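Local coordinates for protein N-glycosylase/DNA lyase (Methanocaldococcus jannaschii, PDB 3FHF) that belongs to the 8-oxoguanine DNA glycosylases of the helix-hairpin-helix clan, folding as a single helical chain without strands, at residues G146-A151 / K196-D201; E43-L48 / L102-K107. One frame throughout, in Å; residues are numbered along the deposited sequence. Where two conformers were deposited one is given.

Interaction 1: G146-A151 / K196-D201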
ATOM      1  N   GLY A 146      -2.793  -3.691  -8.919  1.00 11.95           N
ATOM      2  CA  GLY A 146      -2.710  -3.074 -10.231  1.00 13.80           C
ATOM      3  C   GLY A 146      -3.077  -1.635 -10.534  1.00 16.01           C
ATOM      4  O   GLY A 146      -2.979  -1.235 -11.695  1.00 15.93           O
ATOM      5  N   TYR A 147      -3.496  -0.846  -9.550  1.00 12.36           N
ATOM      6  CA  TYR A 147      -3.854   0.533  -9.856  1.00 12.85           C
ATOM      7  C   TYR A 147      -2.642   1.443  -9.679  1.00 13.29           C
ATOM      8  O   TYR A 147      -1.845   1.260  -8.766  1.00 13.69           O
ATOM      9  CB  TYR A 147      -5.056   0.954  -9.006  1.00 12.13           C
ATOM     10  CG  TYR A 147      -6.295   0.164  -9.383  1.00 11.45           C
ATOM     11  CD1 TYR A 147      -7.053   0.504 -10.512  1.00 15.37           C
ATOM     12  CD2 TYR A 147      -6.666  -0.970  -8.663  1.00 13.67           C
ATOM     13  CE1 TYR A 147      -8.150  -0.276 -10.917  1.00 13.56           C
ATOM     14  CE2 TYR A 147      -7.756  -1.755  -9.053  1.00 15.11           C
ATOM     15  CZ  TYR A 147      -8.490  -1.403 -10.180  1.00 16.39           C
ATOM     16  OH  TYR A 147      -9.548  -2.193 -10.563  1.00 15.59           O
ATOM     17  N   ASP A 148      -2.502   2.420 -10.565  1.00 11.45           N
ATOM     18  CA  ASP A 148      -1.322   3.277 -10.542  1.00 15.22           C
ATOM     19  C   ASP A 148      -1.403   4.696 -10.025  1.00 13.83           C
ATOM     20  O   ASP A 148      -0.364   5.333  -9.877  1.00 13.02           O
ATOM     21  CB  ASP A 148      -0.725   3.354 -11.945  1.00 19.67           C
ATOM     22  CG  ASP A 148      -0.340   1.999 -12.494  1.00 23.48           C
ATOM     23  OD1 ASP A 148       0.418   1.263 -11.819  1.00 26.13           O
ATOM     24  OD2 ASP A 148      -0.793   1.681 -13.612  1.00 25.58           O
ATOM     25  N   ASP A 149      -2.598   5.197  -9.742  1.00 14.56           N
ATOM     26  CA  ASP A 149      -2.715   6.585  -9.319  1.00 14.59           C
ATOM     27  C   ASP A 149      -3.136   6.865  -7.877  1.00 14.53           C
ATOM     28  O   ASP A 149      -3.820   7.856  -7.615  1.00 16.28           O
ATOM     29  CB  ASP A 149      -3.638   7.323 -10.306  1.00 15.97           C
ATOM     30  CG  ASP A 149      -3.499   8.843 -10.229  1.00 19.40           C
ATOM     31  OD1 ASP A 149      -2.373   9.335 -10.004  1.00 16.79           O
ATOM     32  OD2 ASP A 149      -4.516   9.549 -10.417  1.00 18.82           O
ATOM     33  N   VAL A 150      -2.734   6.003  -6.946  1.00 13.73           N
ATOM     34  CA  VAL A 150      -3.030   6.219  -5.532  1.00 12.92           C
ATOM     35  C   VAL A 150      -1.738   6.113  -4.726  1.00 14.20           C
ATOM     36  O   VAL A 150      -0.942   5.175  -4.890  1.00 13.45           O
ATOM     37  CB  VAL A 150      -4.054   5.208  -4.965  1.00 13.59           C
ATOM     38  CG1 VAL A 150      -5.416   5.457  -5.581  1.00 15.24           C
ATOM     39  CG2 VAL A 150      -3.593   3.785  -5.224  1.00 12.68           C
ATOM     40  N   ALA A 151      -1.530   7.090  -3.855  1.00 11.92           N
ATOM     41  CA  ALA A 151      -0.340   7.123  -3.018  1.00 14.33           C
ATOM     42  C   ALA A 151      -0.595   6.360  -1.732  1.00 14.28           C
ATOM     43  O   ALA A 151      -1.720   6.336  -1.228  1.00 14.27           O
ATOM     44  CB  ALA A 151       0.037   8.575  -2.697  1.00 13.48           C
ATOM     45  N   LYS A 196       4.418   6.927 -12.208  1.00 16.61           N
ATOM     46  CA  LYS A 196       3.062   6.869 -11.674  1.00 15.67           C
ATOM     47  C   LYS A 196       3.241   6.748 -10.163  1.00 14.05           C
ATOM     48  O   LYS A 196       4.329   6.410  -9.703  1.00 11.87           O
ATOM     49  CB  LYS A 196       2.339   5.628 -12.190  1.00 17.58           C
ATOM     50  CG  LYS A 196       2.282   5.514 -13.700  1.00 22.21           C
ATOM     51  CD  LYS A 196       1.673   4.181 -14.115  1.00 25.21           C
ATOM     52  CE  LYS A 196       1.794   3.964 -15.619  1.00 30.88           C
ATOM     53  NZ  LYS A 196       1.184   5.092 -16.381  1.00 34.92           N
ATOM     54  N   LEU A 197       2.193   7.010  -9.392  1.00 11.99           N
ATOM     55  CA  LEU A 197       2.306   6.901  -7.937  1.00 13.36           C
ATOM     56  C   LEU A 197       2.654   5.485  -7.492  1.00 11.16           C
ATOM     57  O   LEU A 197       3.384   5.304  -6.525  1.00 12.78           O
ATOM     58  CB  LEU A 197       1.010   7.360  -7.261  1.00 14.15           C
ATOM     59  CG  LEU A 197       0.843   8.883  -7.228  1.00 15.56           C
ATOM     60  CD1 LEU A 197      -0.538   9.241  -6.704  1.00 16.05           C
ATOM     61  CD2 LEU A 197       1.937   9.493  -6.341  1.00 15.87           C
ATOM     62  N   SER A 198       2.149   4.478  -8.199  1.00 10.62           N
ATOM     63  CA  SER A 198       2.446   3.087  -7.847  1.00  9.91           C
ATOM     64  C   SER A 198       3.961   2.854  -7.906  1.00 10.32           C
ATOM     65  O   SER A 198       4.546   2.238  -7.010  1.00  8.89           O
ATOM     66  CB  SER A 198       1.745   2.136  -8.823  1.00 11.01           C
ATOM     67  OG  SER A 198       2.106   2.445 -10.157  1.00 10.09           O
ATOM     68  N   GLU A 199       4.582   3.366  -8.967  1.00 10.37           N
ATOM     69  CA  GLU A 199       6.020   3.225  -9.197  1.00 11.87           C
ATOM     70  C   GLU A 199       6.861   4.088  -8.262  1.00 12.52           C
ATOM     71  O   GLU A 199       7.871   3.627  -7.711  1.00  9.12           O
ATOM     72  CB  GLU A 199       6.348   3.591 -10.649  1.00 15.78           C
ATOM     73  CG  GLU A 199       5.692   2.695 -11.689  1.00 19.65           C
ATOM     74  CD  GLU A 199       5.751   3.272 -13.100  1.00 23.03           C
ATOM     75  OE1 GLU A 199       5.691   2.475 -14.056  1.00 29.89           O
ATOM     76  OE2 GLU A 199       5.839   4.508 -13.263  1.00 19.94           O
ATOM     77  N   LEU A 200       6.450   5.340  -8.091  1.00 11.08           N
ATOM     78  CA  LEU A 200       7.177   6.270  -7.231  1.00 13.50           C
ATOM     79  C   LEU A 200       7.342   5.692  -5.836  1.00 14.27           C
ATOM     80  O   LEU A 200       8.402   5.824  -5.226  1.00 14.66           O
ATOM     81  CB  LEU A 200       6.437   7.610  -7.133  1.00 11.64           C
ATOM     82  CG  LEU A 200       7.138   8.706  -6.324  1.00 14.42           C
ATOM     83  CD1 LEU A 200       8.390   9.136  -7.065  1.00 13.03           C
ATOM     84  CD2 LEU A 200       6.212   9.902  -6.109  1.00 13.85           C
ATOM     85  N   ASP A 201       6.287   5.057  -5.340  1.00 12.64           N
ATOM     86  CA  ASP A 201       6.304   4.467  -4.013  1.00 14.48           C
ATOM     87  C   ASP A 201       7.459   3.492  -3.834  1.00 12.60           C
ATOM     88  O   ASP A 201       8.125   3.496  -2.794  1.00 10.11           O
ATOM     89  CB  ASP A 201       4.978   3.752  -3.733  1.00 15.62           C
ATOM     90  CG  ASP A 201       4.980   3.035  -2.395  1.00 17.88           C
ATOM     91  OD1 ASP A 201       5.265   1.813  -2.371  1.00 16.04           O
ATOM     92  OD2 ASP A 201       4.711   3.703  -1.369  1.00 16.81           O
TER
HETATM   93  O   HOH W   1       0.098   8.576 -10.821  1.00 19.13           O
HETATM   94  O   HOH W   2       1.723   4.438  -4.291  1.00 15.98           O
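The Asp148 carboxylate carries the aliphatic chain of Lys196 on one face, where Lys196 CD stands almost straight above CG at 3.4 Å. At its OD1 corner the Ser198 hydroxyl comes in on the anti side, 25° out of the carboxylate plane, and Ser198 OG donates to Asp148 OD1 over a short 2.6 Å. The other oxygen, OD2, turns to a salt bridge with Lys34 NZ, which probably helps fix the group's rotation. Here the loop that follows helix 135-144, probably the second helix of the helix-hairpin-helix motif, meets the first turn of helix 197-209. Helix 135-144 closes in a Schellman motif with Gly146, at positive phi, as its C-prime residue; past it, the chain brings Asp148 up to the new helix. The Asp148 carbonyl then serves as an acceptor for that N terminus: Ser198 N reaches Asp148 O at 3.1 Å, from 41° above the carbonyl plane and well off a lone pair. Lys196 is the N-cap residue, and its own N-H goes to Glu199 OE2 at 3.0 Å in a nearly straight bond, the half of a capping box that a glutamate three residues on can supply. Leu197, with CG anti to its carbonyl carbon (chi1 -76°), lays CD1 against Asp149 O, Ala151 N and Ala151 CB. It also touches Leu186 and Arg187 of helix 176-192. Asp149 sends its carboxylate to Lys120 and Arg187, in salt bridges to two other helices. Water 1 accepts from Leu197 N and lies 2.7 Å from Asp149 OD1. Water 2 lies between two backbone oxygens, 2.8 Å from Val150 O and 2.9 Å from Leu197 O.

Interaction 2: E43-L48 / L102-K107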
ATOM      1  N   GLU A  43      -7.825 -14.578  -4.771  1.00 20.44           N
ATOM      2  CA  GLU A  43      -6.473 -14.028  -4.770  1.00 22.31           C
ATOM      3  C   GLU A  43      -6.483 -12.573  -4.317  1.00 18.80           C
ATOM      4  O   GLU A  43      -5.605 -12.139  -3.576  1.00 18.49           O
ATOM      5  CB  GLU A  43      -5.859 -14.131  -6.172  1.00 24.92           C
ATOM      6  CG  GLU A  43      -5.540 -15.554  -6.599  1.00 29.56           C
ATOM      7  CD  GLU A  43      -4.420 -16.160  -5.777  1.00 35.58           C
ATOM      8  OE1 GLU A  43      -3.264 -15.702  -5.912  1.00 38.72           O
ATOM      9  OE2 GLU A  43      -4.695 -17.090  -4.987  1.00 38.56           O
ATOM     10  N   TRP A  44      -7.474 -11.821  -4.778  1.00 16.61           N
ATOM     11  CA  TRP A  44      -7.597 -10.421  -4.398  1.00 15.02           C
ATOM     12  C   TRP A  44      -7.905 -10.292  -2.904  1.00 16.46           C
ATOM     13  O   TRP A  44      -7.363  -9.412  -2.229  1.00 15.27           O
ATOM     14  CB  TRP A  44      -8.698  -9.739  -5.213  1.00 15.26           C
ATOM     15  CG  TRP A  44      -8.306  -9.361  -6.611  1.00 12.56           C
ATOM     16  CD1 TRP A  44      -7.753 -10.171  -7.563  1.00 14.12           C
ATOM     17  CD2 TRP A  44      -8.490  -8.087  -7.228  1.00 12.26           C
ATOM     18  NE1 TRP A  44      -7.589  -9.478  -8.738  1.00 11.99           N
ATOM     19  CE2 TRP A  44      -8.032  -8.197  -8.559  1.00 13.02           C
ATOM     20  CE3 TRP A  44      -9.001  -6.859  -6.786  1.00 11.14           C
ATOM     21  CZ2 TRP A  44      -8.071  -7.126  -9.456  1.00 14.45           C
ATOM     22  CZ3 TRP A  44      -9.040  -5.794  -7.679  1.00 13.58           C
ATOM     23  CH2 TRP A  44      -8.576  -5.938  -9.002  1.00 14.86           C
ATOM     24  N   PHE A  45      -8.767 -11.165  -2.383  1.00 16.17           N
ATOM     25  CA  PHE A  45      -9.110 -11.103  -0.961  1.00 15.61           C
ATOM     26  C   PHE A  45      -7.884 -11.353  -0.082  1.00 16.44           C
ATOM     27  O   PHE A  45      -7.765 -10.783   1.011  1.00 13.31           O
ATOM     28  CB  PHE A  45     -10.195 -12.122  -0.598  1.00 16.33           C
ATOM     29  CG  PHE A  45     -10.724 -11.955   0.803  1.00 17.28           C
ATOM     30  CD1 PHE A  45     -11.518 -10.862   1.130  1.00 17.53           C
ATOM     31  CD2 PHE A  45     -10.369 -12.845   1.809  1.00 19.73           C
ATOM     32  CE1 PHE A  45     -11.949 -10.651   2.442  1.00 19.78           C
ATOM     33  CE2 PHE A  45     -10.793 -12.645   3.129  1.00 20.05           C
ATOM     34  CZ  PHE A  45     -11.584 -11.545   3.444  1.00 21.07           C
ATOM     35  N   LYS A  46      -6.987 -12.226  -0.543  1.00 16.19           N
ATOM     36  CA  LYS A  46      -5.769 -12.515   0.207  1.00 16.82           C
ATOM     37  C   LYS A  46      -4.885 -11.275   0.270  1.00 17.41           C
ATOM     38  O   LYS A  46      -4.206 -11.046   1.270  1.00 18.96           O
ATOM     39  CB  LYS A  46      -4.967 -13.653  -0.439  1.00 19.54           C
ATOM     40  CG  LYS A  46      -5.320 -15.060   0.026  0.50 20.41           C
ATOM     41  CD  LYS A  46      -6.643 -15.529  -0.535  0.50 23.48           C
ATOM     42  CE  LYS A  46      -6.761 -17.044  -0.447  0.50 24.49           C
ATOM     43  NZ  LYS A  46      -7.993 -17.553  -1.105  0.50 27.34           N
ATOM     44  N   GLU A  47      -4.866 -10.490  -0.804  1.00 16.22           N
ATOM     45  CA  GLU A  47      -4.055  -9.273  -0.819  1.00 18.39           C
ATOM     46  C   GLU A  47      -4.670  -8.225   0.092  1.00 17.21           C
ATOM     47  O   GLU A  47      -3.959  -7.414   0.688  1.00 17.50           O
ATOM     48  CB  GLU A  47      -3.930  -8.705  -2.229  1.00 20.00           C
ATOM     49  CG  GLU A  47      -2.965  -9.466  -3.096  1.00 28.85           C
ATOM     50  CD  GLU A  47      -1.563  -9.509  -2.511  1.00 28.64           C
ATOM     51  OE1 GLU A  47      -0.931  -8.441  -2.367  1.00 30.41           O
ATOM     52  OE2 GLU A  47      -1.096 -10.619  -2.193  1.00 33.10           O
ATOM     53  N   LEU A  48      -5.993  -8.241   0.197  1.00 16.34           N
ATOM     54  CA  LEU A  48      -6.679  -7.292   1.061  1.00 16.93           C
ATOM     55  C   LEU A  48      -6.283  -7.601   2.504  1.00 18.38           C
ATOM     56  O   LEU A  48      -6.081  -6.698   3.314  1.00 18.31           O
ATOM     57  CB  LEU A  48      -8.193  -7.421   0.903  1.00 17.90           C
ATOM     58  CG  LEU A  48      -9.028  -6.482   1.783  1.00 19.17           C
ATOM     59  CD1 LEU A  48      -8.830  -5.033   1.340  1.00 19.28           C
ATOM     60  CD2 LEU A  48     -10.483  -6.862   1.679  1.00 19.01           C
ATOM     61  N   LEU A 102     -14.763 -10.173   9.306  1.00 22.71           N
ATOM     62  CA  LEU A 102     -15.824  -9.243   8.926  1.00 23.54           C
ATOM     63  C   LEU A 102     -15.751  -8.885   7.445  1.00 23.30           C
ATOM     64  O   LEU A 102     -16.782  -8.722   6.786  1.00 24.38           O
ATOM     65  CB  LEU A 102     -15.735  -7.961   9.756  1.00 23.10           C
ATOM     66  CG  LEU A 102     -16.020  -8.099  11.254  1.00 25.58           C
ATOM     67  CD1 LEU A 102     -15.730  -6.782  11.958  1.00 22.59           C
ATOM     68  CD2 LEU A 102     -17.470  -8.523  11.461  1.00 26.65           C
ATOM     69  N   ALA A 103     -14.532  -8.771   6.922  1.00 20.64           N
ATOM     70  CA  ALA A 103     -14.336  -8.424   5.519  1.00 19.83           C
ATOM     71  C   ALA A 103     -14.839  -9.515   4.595  1.00 19.73           C
ATOM     72  O   ALA A 103     -15.003  -9.294   3.398  1.00 20.25           O
ATOM     73  CB  ALA A 103     -12.857  -8.158   5.246  1.00 19.58           C
ATOM     74  N   ARG A 104     -15.091 -10.694   5.149  1.00 20.38           N
ATOM     75  CA  ARG A 104     -15.553 -11.815   4.342  1.00 21.83           C
ATOM     76  C   ARG A 104     -16.882 -11.588   3.629  1.00 22.23           C
ATOM     77  O   ARG A 104     -17.182 -12.272   2.653  1.00 23.60           O
ATOM     78  CB  ARG A 104     -15.619 -13.078   5.200  1.00 23.24           C
ATOM     79  CG  ARG A 104     -14.243 -13.605   5.566  1.00 23.84           C
ATOM     80  CD  ARG A 104     -14.313 -14.783   6.512  1.00 24.98           C
ATOM     81  NE  ARG A 104     -12.979 -15.242   6.892  1.00 24.89           N
ATOM     82  CZ  ARG A 104     -12.752 -16.199   7.785  1.00 26.94           C
ATOM     83  NH1 ARG A 104     -13.771 -16.796   8.390  1.00 23.94           N
ATOM     84  NH2 ARG A 104     -11.508 -16.566   8.067  1.00 24.92           N
ATOM     85  N   ARG A 105     -17.676 -10.630   4.097  1.00 22.31           N
ATOM     86  CA  ARG A 105     -18.951 -10.367   3.438  1.00 23.00           C
ATOM     87  C   ARG A 105     -18.719  -9.721   2.073  1.00 22.76           C
ATOM     88  O   ARG A 105     -19.645  -9.603   1.267  1.00 21.42           O
ATOM     89  CB  ARG A 105     -19.852  -9.479   4.312  1.00 22.27           C
ATOM     90  CG  ARG A 105     -19.336  -8.084   4.614  1.00 22.77           C
ATOM     91  CD  ARG A 105     -20.232  -7.442   5.660  1.00 20.93           C
ATOM     92  NE  ARG A 105     -19.982  -6.019   5.865  1.00 22.78           N
ATOM     93  CZ  ARG A 105     -18.844  -5.504   6.322  1.00 22.81           C
ATOM     94  NH1 ARG A 105     -17.826  -6.291   6.628  1.00 23.69           N
ATOM     95  NH2 ARG A 105     -18.730  -4.194   6.478  1.00 23.36           N
ATOM     96  N   PHE A 106     -17.468  -9.323   1.829  1.00 22.94           N
ATOM     97  CA  PHE A 106     -17.050  -8.704   0.571  1.00 21.97           C
ATOM     98  C   PHE A 106     -15.984  -9.586  -0.100  1.00 22.24           C
ATOM     99  O   PHE A 106     -15.173  -9.091  -0.887  1.00 22.26           O
ATOM    100  CB  PHE A 106     -16.435  -7.317   0.826  1.00 21.26           C
ATOM    101  CG  PHE A 106     -17.382  -6.317   1.452  1.00 22.61           C
ATOM    102  CD1 PHE A 106     -18.556  -5.945   0.810  1.00 21.52           C
ATOM    103  CD2 PHE A 106     -17.081  -5.728   2.678  1.00 23.49           C
ATOM    104  CE1 PHE A 106     -19.417  -4.999   1.383  1.00 21.90           C
ATOM    105  CE2 PHE A 106     -17.937  -4.784   3.256  1.00 23.08           C
ATOM    106  CZ  PHE A 106     -19.104  -4.421   2.606  1.00 21.70           C
ATOM    107  N   LYS A 107     -15.988 -10.885   0.202  0.50 20.87           N
ATOM    108  CA  LYS A 107     -14.983 -11.789  -0.355  0.50 21.33           C
ATOM    109  C   LYS A 107     -14.811 -11.722  -1.872  0.50 21.43           C
ATOM    110  O   LYS A 107     -13.734 -12.025  -2.386  0.50 21.93           O
ATOM    111  CB  LYS A 107     -15.241 -13.241   0.082  0.50 21.85           C
ATOM    112  CG  LYS A 107     -16.491 -13.898  -0.475  0.50 21.48           C
ATOM    113  CD  LYS A 107     -16.520 -15.375  -0.083  0.50 21.88           C
ATOM    114  CE  LYS A 107     -17.761 -16.084  -0.603  0.50 21.86           C
ATOM    115  NZ  LYS A 107     -18.995 -15.549   0.025  0.50 20.80           N
TER
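Phe45 reaches from helix 41-54 to the C-terminal end of helix 93-103, and almost every contact between the two segments runs through its side chain. CB starts beside the backbone of Lys107, 4.0 Å from Lys107 O. With CG anti to the backbone N (chi1 -171°), the ring then extends from the helix along the turn, moving back along that chain toward Ala103. CD1 lies 3.9 Å from Lys107 CA. CE1 meets Ala103 twice, at the carbonyl O (3.5 Å) and at the methyl, where Phe45 CE1 and Ala103 CB are 3.9 Å apart. CZ, the tip, touches Arg104 CG at 4.0 Å, the Arg104 side chain crossing that of Phe45 at about a right angle with its guanidinium plane turned 58° from the ring. No hydrogen bond links the segments: the ring fits against a helix end that tightens into a 3-10 turn, where Phe106 N donates to Ala103 O over 2.9 Å. The extended Arg104 chain carries its polar end beyond the ring, to the carbonyls of Phe73 and Leu76. One turn on from Phe45, Leu48 CD2 adds a looser apolar contact with Ala103 CB at 4.5 Å. The contact is thus a helix flank met by the 3-10 turn at the end of another helix, in a fold without strands. Leu74 of the short helix 72-75 touches both Phe45 and Lys107, while Phe141 of helix 135-144 packs on Leu48, and Trp44 turns to helices 109-115 and 135-144.

Interactions 1 and 2 lie 21 Å apart between centres, interaction 1 about 9 Å and interaction 2 about 15 Å from the centre of the chain. They occur in series: 43-48/102-107 closes before 146-151 opens. The segments still touch, Tyr147 OH lying 4.2 Å from Trp44 CH2 in plain packing. Helix 135-144 joins the two regions, its Phe141 meeting Trp44 and Leu48 while the loop after it enters interaction 1. Helix 109-115 does likewise through Val113, which touches both Trp44 and Tyr147. Interaction 1 combines hydrogen bonds and waters with the packing of Leu197 at a helix start; interaction 2 is mainly apolar at a helix end.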